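Local structure of B-agarase (Agarivorans gilvus, 5Z6P) at residues A[136-141]-A[168-173]; A[111-116]-A[125-130]; A[98-103]-A[205-210]; A[121-126]-A[176-181]. The protein is a family 50 glycoside hydrolase, an agarase that probably cleaves the beta-1,4-galactosidic linkages of the seaweed polysaccharide agarose. All blocks are in the same frame, centred on the assembly; numbering follows the deposited sequence.

All four contacts lie in the beta-rich, carbohydrate-binding-module-like domain; contacts 2 and 4 share strand 122-129, and strand 135-140 of contact 1 lies next to strand 95-103 of contact 3. Contact 2 is the most buried: strands 109-117 and 122-129 pair through their backbones and pack apolar side chains into the core. In contact 4 a partly exposed loop is held by a histidine, a backbone hydrogen bond and the packing of an isoleucine. Contact 1 joins strands 135-140 and 168-174 in parallel and is partly buried. Contact 3 pairs strands 95-103 and 199-210, with aromatic rings inside and a salt bridge beside Ser136 of contact 1. Phe99 of contact 3 meets Met111, Ile113 and Ile127 of contact 2.

Contact 1. Residues A[136-141]-A[168-173]; sequences SFMVEL and DVYATW
A parallel strand pair within the carbohydrate-binding-module-like domain sets Phe137 beside Val169 and Met138 beside Tyr170. The backbones alternate as parallel strands do: Val169 N donates to Ser136 O, Met138 N to Val169 O at 2.7 Å, and Ala171 N to Met138 O. On one face, Phe137 and Val169 lie alongside each other, with ring atom CD1 of Phe137 3.5 Å from CB of Val169; both apolar groups suit a side that also meets Ile127. On the other face, CB of Met138 sits over the centre of the Tyr170 ring, 4.1 Å from its centroid, in a CH-pi contact. The thioether then bends at chi2 (-101°) and chi3, which brings CE of Met138 to 3.3 Å from OH of Tyr170 and leaves SD obliquely placed in a Met-aromatic contact. A flexible, unbranched chain can follow the ring in this way. The hydroxyl of Tyr170 and OE1 of Glu140 both hydrogen-bond Ser211 OG, while OE2 of Glu140 takes Cys151 N. Where the strands separate, one water accepts from Glu140 N at 3.1 Å and donates to Met138 O and to Ala171 O.

Contact 2. Residues A[111-116]-A[125-130]; sequences MFINIF and RCINIA
Cys126 sits over one face of the Phe112 ring: its CB lies 3.7 Å above the ring plane and over the centre, nearly on the ring normal. With chi1 at 73°, SG is held between the backbone N and the carbonyl carbon and stays above the same face, 4.5 Å from the Phe112 ring centroid, as a sulfur-aromatic contact. A small thiol suits this place, because the two residues form a non-hydrogen-bonded pair with CA of Phe112 only 4.1 Å from CA of Cys126. His193 meets the same phenyl ring from outside the two segments.

The pair belongs to the beta hairpin of strands 109-117 and 122-129, part of the carbohydrate-binding-module-like domain. Hydrogen-bonded pairs flank it: Met111 and Ile127 exchange both of their N-H and C=O groups, with Met111 N to Ile127 O at 2.9 Å, and Ile113 does likewise with Arg125.

On the opposite face of the hairpin the side chains that meet are apolar. Ile113 and Ile127 are set at a slant to each other, so that CD1 of Ile113 rests 3.9 Å from CG2 of Ile127. CB of Met111 meets CG1 of Ile127 and CD1 of Ile129, each at 4.0 Å. Beta-branched residues favour the extended strand and give this face bulk, against which Phe99 of strand 95-103 packs. Arg125 begins on this face too, but its guanidinium leads away from the hairpin partner, where NH2 donates to Cys151 O and NH1 to Ala171 O.

Contact 3. Residues A[98-103]-A[205-210]; sequences AFDARA and NFRLQS
The guanidinium of Arg207 has CB of Ala98 over one face, 3.8 Å above the plane and offset toward the rim, and three oxygens around its edge. NH1 donates to Asp100 OD1 at 3.1 Å, forming the salt bridge, and also to Asn205 O at 2.9 Å; NE donates to Gln209 OE1 at 2.8 Å. The bond from NH2 to Asp100 OD1 is weak. These partners lie close to the guanidinium plane and should fix its rotation, whereas the carboxylate is turned 67° against it and receives NH1 from above its own plane. An extended chain from CG to NE carries the charge past Ala98, whose small methyl leaves room for it. Ser136 OG bonds both Asp100 OD1 and Arg207 NH2, so the buried carboxylate is well supplied with donors, which would favour its ionised form.

The Phe206 ring, on the other side of the strands, has CB of Phe99 over one face, 3.6 Å above its plane and displaced from the ring centre toward the rim. The two phenyl groups point the same way with planes 27° apart, but are slid so far that they barely overlap; CD2 of Phe206 is 3.6 Å from CB of Phe99. Large apolar side chains suit this buried side, where Phe99 also packs on Ile127.

Ala98 and Arg207 exchange backbone hydrogen bonds, while the backbone of Asp100 bonds instead with that of Ser204. That slip of one residue, with Asn205 in a left-handed conformation (phi 64°) that asparagine tolerates well, is consistent with a beta bulge in an antiparallel strand pair.

Contact 4. Residues A[121-126]-A[176-181]; sequences QMHSRC and GALNID
The side chain of His123, on strand 122-129, reaches across to the loop 176-181. Its CB meets a polar and an apolar neighbour: CB of His123 is 3.6 Å from Ala177 O and 3.9 Å from CG2 of Ile180, with CD1 of Ile180 also near. The branched isoleucine suits this spot, since two of its carbons reach the one methylene. With CG anti to the backbone N (chi1 177°), the imidazole extends alongside the loop and ND1 comes to face two successive carbonyls. ND1 of His123 donates to Ala177 O at 3.3 Å, arriving in that carbonyl's plane on a lone pair, and more weakly to Leu178 O at 3.1 Å with a bent geometry. CE1 passes near Leu178 O as well. At the tip, NE2 of His123 accepts from NE of Arg125 at 2.9 Å, NE2 lying close to the guanidinium plane. The Trp173 ring meets the imidazole from outside the two segments.

Beside the histidine the backbones touch directly. Ala177 N donates to Met122 O at 2.9 Å, and CA of Gly176 comes within 3.1 Å of the same oxygen; glycine, with no side chain, can both approach so closely and adopt its unusual backbone angles. Gln121 slides past Ile180 in the opposite direction with its CG against CG2.

Within the carbohydrate-binding-module-like domain, the loop after strand 168-174 is thus tied to strand 122-129 by the His123 ring, a backbone bond and the packing of Ile180. Donation from ND1 and acceptance at NE2 are consistent with a neutral imidazole carrying its proton on ND1, a form that the positive Arg125 beside NE2 would probably favour.

Contact 1. Residues A[136-141]-A[168-173]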
# COMPACT_ATOMS: atom_id res chain seq x y z
N SER A 136 -23.00 7.16 -13.60
CA SER A 136 -23.21 8.22 -12.61
C SER A 136 -22.36 7.95 -11.38
O SER A 136 -22.32 6.83 -10.90
CB SER A 136 -24.68 8.33 -12.18
OG SER A 136 -25.42 9.10 -13.12
N PHE A 137 -21.69 8.98 -10.86
CA PHE A 137 -20.82 8.83 -9.70
C PHE A 137 -21.28 9.70 -8.55
O PHE A 137 -21.68 10.84 -8.76
CB PHE A 137 -19.37 9.15 -10.07
CG PHE A 137 -18.79 8.22 -11.10
CD1 PHE A 137 -18.26 7.01 -10.72
CD2 PHE A 137 -18.81 8.55 -12.44
CE1 PHE A 137 -17.76 6.14 -11.65
CE2 PHE A 137 -18.30 7.70 -13.37
CZ PHE A 137 -17.77 6.48 -12.97
N MET A 138 -21.25 9.16 -7.34
CA MET A 138 -21.74 9.85 -6.16
C MET A 138 -20.69 9.87 -5.07
O MET A 138 -20.12 8.83 -4.73
CB MET A 138 -23.00 9.17 -5.62
CG MET A 138 -24.10 8.95 -6.65
SD MET A 138 -25.40 10.19 -6.51
CE MET A 138 -26.31 9.64 -5.06
N VAL A 139 -20.42 11.05 -4.52
CA VAL A 139 -19.53 11.18 -3.38
C VAL A 139 -20.35 11.66 -2.19
O VAL A 139 -20.76 12.82 -2.14
CB VAL A 139 -18.39 12.15 -3.66
CG1 VAL A 139 -17.42 12.17 -2.50
CG2 VAL A 139 -17.68 11.77 -4.94
N GLU A 140 -20.61 10.76 -1.24
CA GLU A 140 -21.52 11.06 -0.14
C GLU A 140 -20.83 11.86 0.93
O GLU A 140 -19.85 11.42 1.52
CB GLU A 140 -22.11 9.79 0.46
CG GLU A 140 -22.93 10.06 1.73
CD GLU A 140 -23.93 8.97 2.05
OE1 GLU A 140 -24.81 8.69 1.20
OE2 GLU A 140 -23.83 8.37 3.14
N LEU A 141 -21.35 13.05 1.17
CA LEU A 141 -20.75 13.98 2.12
C LEU A 141 -21.53 14.01 3.43
O LEU A 141 -21.05 14.54 4.42
CB LEU A 141 -20.67 15.38 1.50
CG LEU A 141 -19.61 15.59 0.42
CD1 LEU A 141 -19.72 16.97 -0.21
CD2 LEU A 141 -18.22 15.39 0.99
N ASP A 168 -25.85 4.04 -10.09
CA ASP A 168 -24.95 5.06 -9.60
C ASP A 168 -23.76 4.36 -8.93
O ASP A 168 -23.95 3.46 -8.12
CB ASP A 168 -25.65 5.98 -8.59
CG ASP A 168 -26.81 6.77 -9.20
OD1 ASP A 168 -26.85 6.97 -10.45
OD2 ASP A 168 -27.68 7.22 -8.42
N VAL A 169 -22.54 4.77 -9.25
CA VAL A 169 -21.35 4.32 -8.56
C VAL A 169 -21.11 5.23 -7.37
O VAL A 169 -21.00 6.45 -7.53
CB VAL A 169 -20.12 4.35 -9.46
CG1 VAL A 169 -18.83 4.01 -8.64
CG2 VAL A 169 -20.27 3.38 -10.61
N TYR A 170 -21.05 4.65 -6.18
CA TYR A 170 -20.68 5.39 -4.99
C TYR A 170 -19.16 5.39 -4.81
O TYR A 170 -18.55 4.35 -4.69
CB TYR A 170 -21.39 4.81 -3.77
CG TYR A 170 -22.76 5.40 -3.54
CD1 TYR A 170 -23.86 4.98 -4.27
CD2 TYR A 170 -22.95 6.41 -2.62
CE1 TYR A 170 -25.10 5.54 -4.07
CE2 TYR A 170 -24.18 6.97 -2.41
CZ TYR A 170 -25.26 6.53 -3.15
OH TYR A 170 -26.53 7.06 -2.98
N ALA A 171 -18.57 6.58 -4.85
CA ALA A 171 -17.12 6.74 -4.78
C ALA A 171 -16.55 6.10 -3.51
O ALA A 171 -17.18 6.12 -2.47
CB ALA A 171 -16.74 8.23 -4.83
N THR A 172 -15.36 5.53 -3.62
CA THR A 172 -14.72 4.85 -2.49
C THR A 172 -13.95 5.82 -1.62
O THR A 172 -13.05 6.50 -2.12
CB THR A 172 -13.75 3.77 -2.98
OG1 THR A 172 -14.44 2.83 -3.79
CG2 THR A 172 -13.12 3.06 -1.80
N TRP A 173 -14.25 5.87 -0.33
CA TRP A 173 -13.52 6.74 0.57
C TRP A 173 -12.06 6.29 0.75
O TRP A 173 -11.80 5.14 1.11
CB TRP A 173 -14.20 6.83 1.92
CG TRP A 173 -13.65 7.95 2.70
CD1 TRP A 173 -13.93 9.27 2.52
CD2 TRP A 173 -12.69 7.88 3.74
NE1 TRP A 173 -13.21 10.03 3.40
CE2 TRP A 173 -12.45 9.20 4.17
CE3 TRP A 173 -12.03 6.83 4.38
CZ2 TRP A 173 -11.57 9.49 5.19
CZ3 TRP A 173 -11.15 7.13 5.40
CH2 TRP A 173 -10.93 8.45 5.80
O HOH W 1 -19.49 8.02 -2.03

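Contact 2. Residues A[111-116]-A[125-130]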
# COMPACT_ATOMS: atom_id res chain seq x y z
N MET A 111 -9.96 8.17 -11.03
CA MET A 111 -10.06 9.57 -10.70
C MET A 111 -10.34 9.79 -9.22
O MET A 111 -11.26 9.22 -8.66
CB MET A 111 -11.15 10.22 -11.54
CG MET A 111 -11.41 11.63 -11.18
SD MET A 111 -12.78 12.31 -12.13
CE MET A 111 -13.49 13.31 -10.90
N PHE A 112 -9.53 10.64 -8.58
CA PHE A 112 -9.77 11.04 -7.21
C PHE A 112 -10.60 12.32 -7.16
O PHE A 112 -10.38 13.25 -7.93
CB PHE A 112 -8.44 11.26 -6.47
CG PHE A 112 -7.77 9.98 -6.07
CD1 PHE A 112 -7.11 9.21 -7.01
CD2 PHE A 112 -7.79 9.55 -4.76
CE1 PHE A 112 -6.49 8.04 -6.65
CE2 PHE A 112 -7.18 8.38 -4.40
CZ PHE A 112 -6.53 7.62 -5.36
N ILE A 113 -11.58 12.34 -6.27
CA ILE A 113 -12.36 13.53 -6.00
C ILE A 113 -12.00 13.98 -4.61
O ILE A 113 -12.36 13.33 -3.62
CB ILE A 113 -13.89 13.29 -6.09
CG1 ILE A 113 -14.30 12.74 -7.46
CG2 ILE A 113 -14.65 14.57 -5.78
CD1 ILE A 113 -14.63 11.25 -7.46
N ASN A 114 -11.28 15.09 -4.53
CA ASN A 114 -10.86 15.64 -3.26
C ASN A 114 -11.66 16.89 -2.98
O ASN A 114 -11.65 17.84 -3.75
CB ASN A 114 -9.36 15.94 -3.28
CG ASN A 114 -8.53 14.74 -3.67
OD1 ASN A 114 -8.85 13.61 -3.32
ND2 ASN A 114 -7.47 14.96 -4.42
N ILE A 115 -12.39 16.87 -1.88
CA ILE A 115 -13.23 17.99 -1.50
C ILE A 115 -12.69 18.66 -0.24
O ILE A 115 -12.49 18.01 0.79
CB ILE A 115 -14.66 17.51 -1.30
CG1 ILE A 115 -15.09 16.73 -2.54
CG2 ILE A 115 -15.57 18.68 -1.03
CD1 ILE A 115 -16.42 16.07 -2.44
N PHE A 116 -12.41 19.96 -0.33
CA PHE A 116 -11.74 20.71 0.72
C PHE A 116 -12.69 21.69 1.39
O PHE A 116 -13.48 22.34 0.72
CB PHE A 116 -10.54 21.48 0.15
CG PHE A 116 -9.51 20.62 -0.51
CD1 PHE A 116 -9.66 20.22 -1.82
CD2 PHE A 116 -8.37 20.24 0.18
CE1 PHE A 116 -8.71 19.43 -2.44
CE2 PHE A 116 -7.41 19.45 -0.43
CZ PHE A 116 -7.58 19.05 -1.74
N ARG A 125 -12.17 10.80 -1.98
CA ARG A 125 -12.63 9.53 -2.51
C ARG A 125 -12.08 9.28 -3.92
O ARG A 125 -11.54 10.19 -4.54
CB ARG A 125 -14.15 9.49 -2.56
CG ARG A 125 -14.83 9.76 -1.23
CD ARG A 125 -16.14 9.01 -1.18
NE ARG A 125 -16.91 9.32 0.02
CZ ARG A 125 -17.70 8.44 0.64
NH1 ARG A 125 -17.81 7.21 0.17
NH2 ARG A 125 -18.38 8.80 1.72
N CYS A 126 -12.22 8.06 -4.44
CA CYS A 126 -11.92 7.86 -5.85
C CYS A 126 -12.95 6.98 -6.56
O CYS A 126 -13.76 6.28 -5.92
CB CYS A 126 -10.51 7.29 -6.06
SG CYS A 126 -10.24 5.58 -5.63
N ILE A 127 -12.92 7.06 -7.88
CA ILE A 127 -13.77 6.27 -8.73
C ILE A 127 -12.96 5.64 -9.87
O ILE A 127 -11.94 6.18 -10.28
CB ILE A 127 -14.89 7.12 -9.32
CG1 ILE A 127 -14.30 8.30 -10.10
CG2 ILE A 127 -15.81 7.63 -8.22
CD1 ILE A 127 -15.35 9.10 -10.83
N ASN A 128 -13.42 4.49 -10.36
CA ASN A 128 -12.91 3.97 -11.61
C ASN A 128 -13.92 4.23 -12.74
O ASN A 128 -15.07 3.79 -12.67
CB ASN A 128 -12.61 2.47 -11.53
CG ASN A 128 -11.91 1.96 -12.77
OD1 ASN A 128 -12.56 1.58 -13.75
ND2 ASN A 128 -10.58 1.98 -12.76
N ILE A 129 -13.50 4.95 -13.76
CA ILE A 129 -14.38 5.27 -14.87
C ILE A 129 -14.10 4.31 -16.01
O ILE A 129 -13.03 4.33 -16.60
CB ILE A 129 -14.21 6.72 -15.35
CG1 ILE A 129 -14.30 7.66 -14.15
CG2 ILE A 129 -15.26 7.06 -16.40
CD1 ILE A 129 -13.74 9.01 -14.40
N ALA A 130 -15.07 3.45 -16.30
CA ALA A 130 -14.85 2.38 -17.25
C ALA A 130 -15.16 2.87 -18.67
O ALA A 130 -15.97 3.77 -18.85
CB ALA A 130 -15.71 1.18 -16.90

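Contact 3. Residues A[98-103]-A[205-210]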
# COMPACT_ATOMS: atom_id res chain seq x y z
N ALA A 98 -22.26 14.84 -7.05
CA ALA A 98 -22.36 13.85 -8.11
C ALA A 98 -22.07 14.45 -9.49
O ALA A 98 -22.17 15.65 -9.70
CB ALA A 98 -23.73 13.23 -8.11
N PHE A 99 -21.68 13.58 -10.41
CA PHE A 99 -21.52 13.96 -11.81
C PHE A 99 -21.52 12.70 -12.66
O PHE A 99 -21.34 11.59 -12.16
CB PHE A 99 -20.23 14.75 -12.03
CG PHE A 99 -18.98 14.02 -11.63
CD1 PHE A 99 -18.49 14.11 -10.34
CD2 PHE A 99 -18.29 13.24 -12.54
CE1 PHE A 99 -17.34 13.44 -9.97
CE2 PHE A 99 -17.14 12.58 -12.18
CZ PHE A 99 -16.68 12.67 -10.88
N ASP A 100 -21.71 12.87 -13.95
CA ASP A 100 -21.66 11.73 -14.86
C ASP A 100 -20.36 11.77 -15.61
O ASP A 100 -19.82 12.85 -15.84
CB ASP A 100 -22.85 11.75 -15.82
CG ASP A 100 -24.17 11.54 -15.10
OD1 ASP A 100 -24.16 11.06 -13.95
OD2 ASP A 100 -25.22 11.84 -15.70
N ALA A 101 -19.85 10.61 -15.99
CA ALA A 101 -18.58 10.53 -16.71
C ALA A 101 -18.53 9.36 -17.68
O ALA A 101 -19.02 8.28 -17.38
CB ALA A 101 -17.44 10.44 -15.72
N ARG A 102 -17.93 9.61 -18.85
CA ARG A 102 -17.56 8.58 -19.82
C ARG A 102 -16.07 8.66 -20.09
O ARG A 102 -15.53 9.74 -20.16
CB ARG A 102 -18.30 8.76 -21.13
CG ARG A 102 -19.75 8.44 -21.09
CD ARG A 102 -20.20 8.00 -22.47
NE ARG A 102 -20.47 9.12 -23.35
CZ ARG A 102 -20.13 9.16 -24.63
NH1 ARG A 102 -19.49 8.16 -25.20
NH2 ARG A 102 -20.44 10.22 -25.35
N ALA A 103 -15.42 7.52 -20.26
CA ALA A 103 -14.03 7.48 -20.69
C ALA A 103 -13.98 6.98 -22.13
O ALA A 103 -14.60 5.97 -22.44
CB ALA A 103 -13.21 6.57 -19.79
N ASN A 205 -23.30 17.05 -16.02
CA ASN A 205 -24.34 16.81 -15.05
C ASN A 205 -23.88 16.85 -13.60
O ASN A 205 -24.38 16.11 -12.76
CB ASN A 205 -24.96 15.48 -15.41
CG ASN A 205 -25.65 15.47 -16.78
OD1 ASN A 205 -26.75 14.90 -16.84
ND2 ASN A 205 -25.23 16.34 -17.72
N PHE A 206 -23.00 17.79 -13.32
CA PHE A 206 -22.64 18.12 -11.95
C PHE A 206 -23.88 18.60 -11.21
O PHE A 206 -24.64 19.41 -11.72
CB PHE A 206 -21.53 19.20 -11.89
CG PHE A 206 -20.20 18.74 -12.40
CD1 PHE A 206 -19.89 18.85 -13.74
CD2 PHE A 206 -19.26 18.19 -11.54
CE1 PHE A 206 -18.68 18.43 -14.21
CE2 PHE A 206 -18.04 17.76 -12.02
CZ PHE A 206 -17.76 17.89 -13.36
N ARG A 207 -24.04 18.08 -10.00
CA ARG A 207 -25.25 18.25 -9.23
C ARG A 207 -25.04 17.88 -7.77
O ARG A 207 -24.07 17.20 -7.44
CB ARG A 207 -26.36 17.39 -9.81
CG ARG A 207 -26.10 15.90 -9.69
CD ARG A 207 -26.85 15.13 -10.74
NE ARG A 207 -26.75 13.69 -10.58
CZ ARG A 207 -26.00 12.90 -11.35
NH1 ARG A 207 -25.28 13.41 -12.32
NH2 ARG A 207 -25.97 11.59 -11.14
N LEU A 208 -25.96 18.33 -6.93
CA LEU A 208 -26.11 17.79 -5.59
C LEU A 208 -27.29 16.83 -5.63
O LEU A 208 -28.33 17.14 -6.21
CB LEU A 208 -26.33 18.91 -4.56
CG LEU A 208 -25.11 19.82 -4.39
CD1 LEU A 208 -25.44 21.01 -3.54
CD2 LEU A 208 -23.95 19.06 -3.79
N GLN A 209 -27.11 15.65 -5.05
CA GLN A 209 -28.12 14.62 -5.12
C GLN A 209 -28.41 14.03 -3.75
O GLN A 209 -27.50 13.62 -3.04
CB GLN A 209 -27.70 13.53 -6.09
CG GLN A 209 -28.77 12.48 -6.33
CD GLN A 209 -28.72 11.92 -7.73
OE1 GLN A 209 -28.60 12.65 -8.71
NE2 GLN A 209 -28.81 10.60 -7.84
N SER A 210 -29.69 13.98 -3.40
CA SER A 210 -30.14 13.38 -2.16
C SER A 210 -29.77 11.91 -2.10
O SER A 210 -29.86 11.18 -3.10
CB SER A 210 -31.65 13.54 -2.01
OG SER A 210 -32.34 12.60 -2.82

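Contact 4. Residues A[121-126]-A[176-181]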
# COMPACT_ATOMS: atom_id res chain seq x y z
N GLN A 121 -9.20 20.82 5.91
CA GLN A 121 -9.29 19.36 5.86
C GLN A 121 -10.00 18.90 4.60
O GLN A 121 -10.74 19.66 3.96
CB GLN A 121 -10.00 18.81 7.10
CG GLN A 121 -11.41 19.24 7.28
CD GLN A 121 -11.69 19.57 8.72
OE1 GLN A 121 -10.78 19.97 9.45
NE2 GLN A 121 -12.94 19.42 9.15
N MET A 122 -9.76 17.64 4.26
CA MET A 122 -10.04 17.14 2.93
C MET A 122 -10.78 15.83 2.96
O MET A 122 -10.35 14.87 3.58
CB MET A 122 -8.73 16.96 2.17
CG MET A 122 -8.86 16.17 0.88
SD MET A 122 -7.24 15.69 0.27
CE MET A 122 -6.78 14.37 1.39
N HIS A 123 -11.91 15.79 2.28
CA HIS A 123 -12.60 14.55 2.06
C HIS A 123 -12.17 13.97 0.71
O HIS A 123 -12.49 14.52 -0.33
CB HIS A 123 -14.11 14.77 2.11
CG HIS A 123 -14.91 13.55 1.83
ND1 HIS A 123 -15.31 12.68 2.81
CD2 HIS A 123 -15.39 13.05 0.66
CE1 HIS A 123 -16.01 11.70 2.27
NE2 HIS A 123 -16.07 11.90 0.97
N SER A 124 -11.43 12.87 0.73
CA SER A 124 -10.93 12.31 -0.53
C SER A 124 -11.48 10.91 -0.85
O SER A 124 -11.28 9.97 -0.08
CB SER A 124 -9.41 12.26 -0.50
OG SER A 124 -8.91 11.85 -1.75
N ARG A 125 -12.17 10.80 -1.98
CA ARG A 125 -12.63 9.53 -2.51
C ARG A 125 -12.08 9.28 -3.92
O ARG A 125 -11.54 10.19 -4.54
CB ARG A 125 -14.15 9.49 -2.56
CG ARG A 125 -14.83 9.76 -1.23
CD ARG A 125 -16.14 9.01 -1.18
NE ARG A 125 -16.91 9.32 0.02
CZ ARG A 125 -17.70 8.44 0.64
NH1 ARG A 125 -17.81 7.21 0.17
NH2 ARG A 125 -18.38 8.80 1.72
N CYS A 126 -12.22 8.06 -4.44
CA CYS A 126 -11.92 7.86 -5.85
C CYS A 126 -12.95 6.98 -6.56
O CYS A 126 -13.76 6.28 -5.92
CB CYS A 126 -10.51 7.29 -6.06
SG CYS A 126 -10.24 5.58 -5.63
N GLY A 176 -8.12 11.33 4.18
CA GLY A 176 -8.58 12.57 4.77
C GLY A 176 -9.61 12.35 5.85
O GLY A 176 -9.55 11.37 6.59
N ALA A 177 -10.55 13.28 5.95
CA ALA A 177 -11.58 13.22 6.96
C ALA A 177 -12.89 12.81 6.33
O ALA A 177 -13.25 13.29 5.26
CB ALA A 177 -11.72 14.55 7.65
N LEU A 178 -13.62 11.92 7.00
CA LEU A 178 -14.89 11.45 6.47
C LEU A 178 -15.93 12.55 6.51
O LEU A 178 -16.73 12.71 5.59
CB LEU A 178 -15.37 10.24 7.26
CG LEU A 178 -16.56 9.51 6.67
CD1 LEU A 178 -16.12 8.72 5.47
CD2 LEU A 178 -17.19 8.61 7.72
N ASN A 179 -15.95 13.28 7.61
CA ASN A 179 -16.91 14.35 7.79
C ASN A 179 -16.21 15.69 7.89
O ASN A 179 -15.43 15.92 8.81
CB ASN A 179 -17.78 14.10 9.02
CG ASN A 179 -18.64 12.87 8.87
OD1 ASN A 179 -19.63 12.87 8.13
ND2 ASN A 179 -18.29 11.81 9.58
N ILE A 180 -16.48 16.56 6.93
CA ILE A 180 -15.83 17.87 6.87
C ILE A 180 -16.85 18.96 7.14
O ILE A 180 -18.05 18.69 7.22
CB ILE A 180 -15.16 18.12 5.49
CG1 ILE A 180 -16.21 18.09 4.37
CG2 ILE A 180 -14.06 17.11 5.22
CD1 ILE A 180 -15.64 18.30 2.99
N ASP A 181 -16.38 20.19 7.30
CA ASP A 181 -17.29 21.30 7.52
C ASP A 181 -18.06 21.65 6.25
O ASP A 181 -17.58 22.41 5.41
CB ASP A 181 -16.53 22.52 8.04
CG ASP A 181 -17.43 23.70 8.32
OD1 ASP A 181 -18.67 23.52 8.31
OD2 ASP A 181 -16.90 24.80 8.55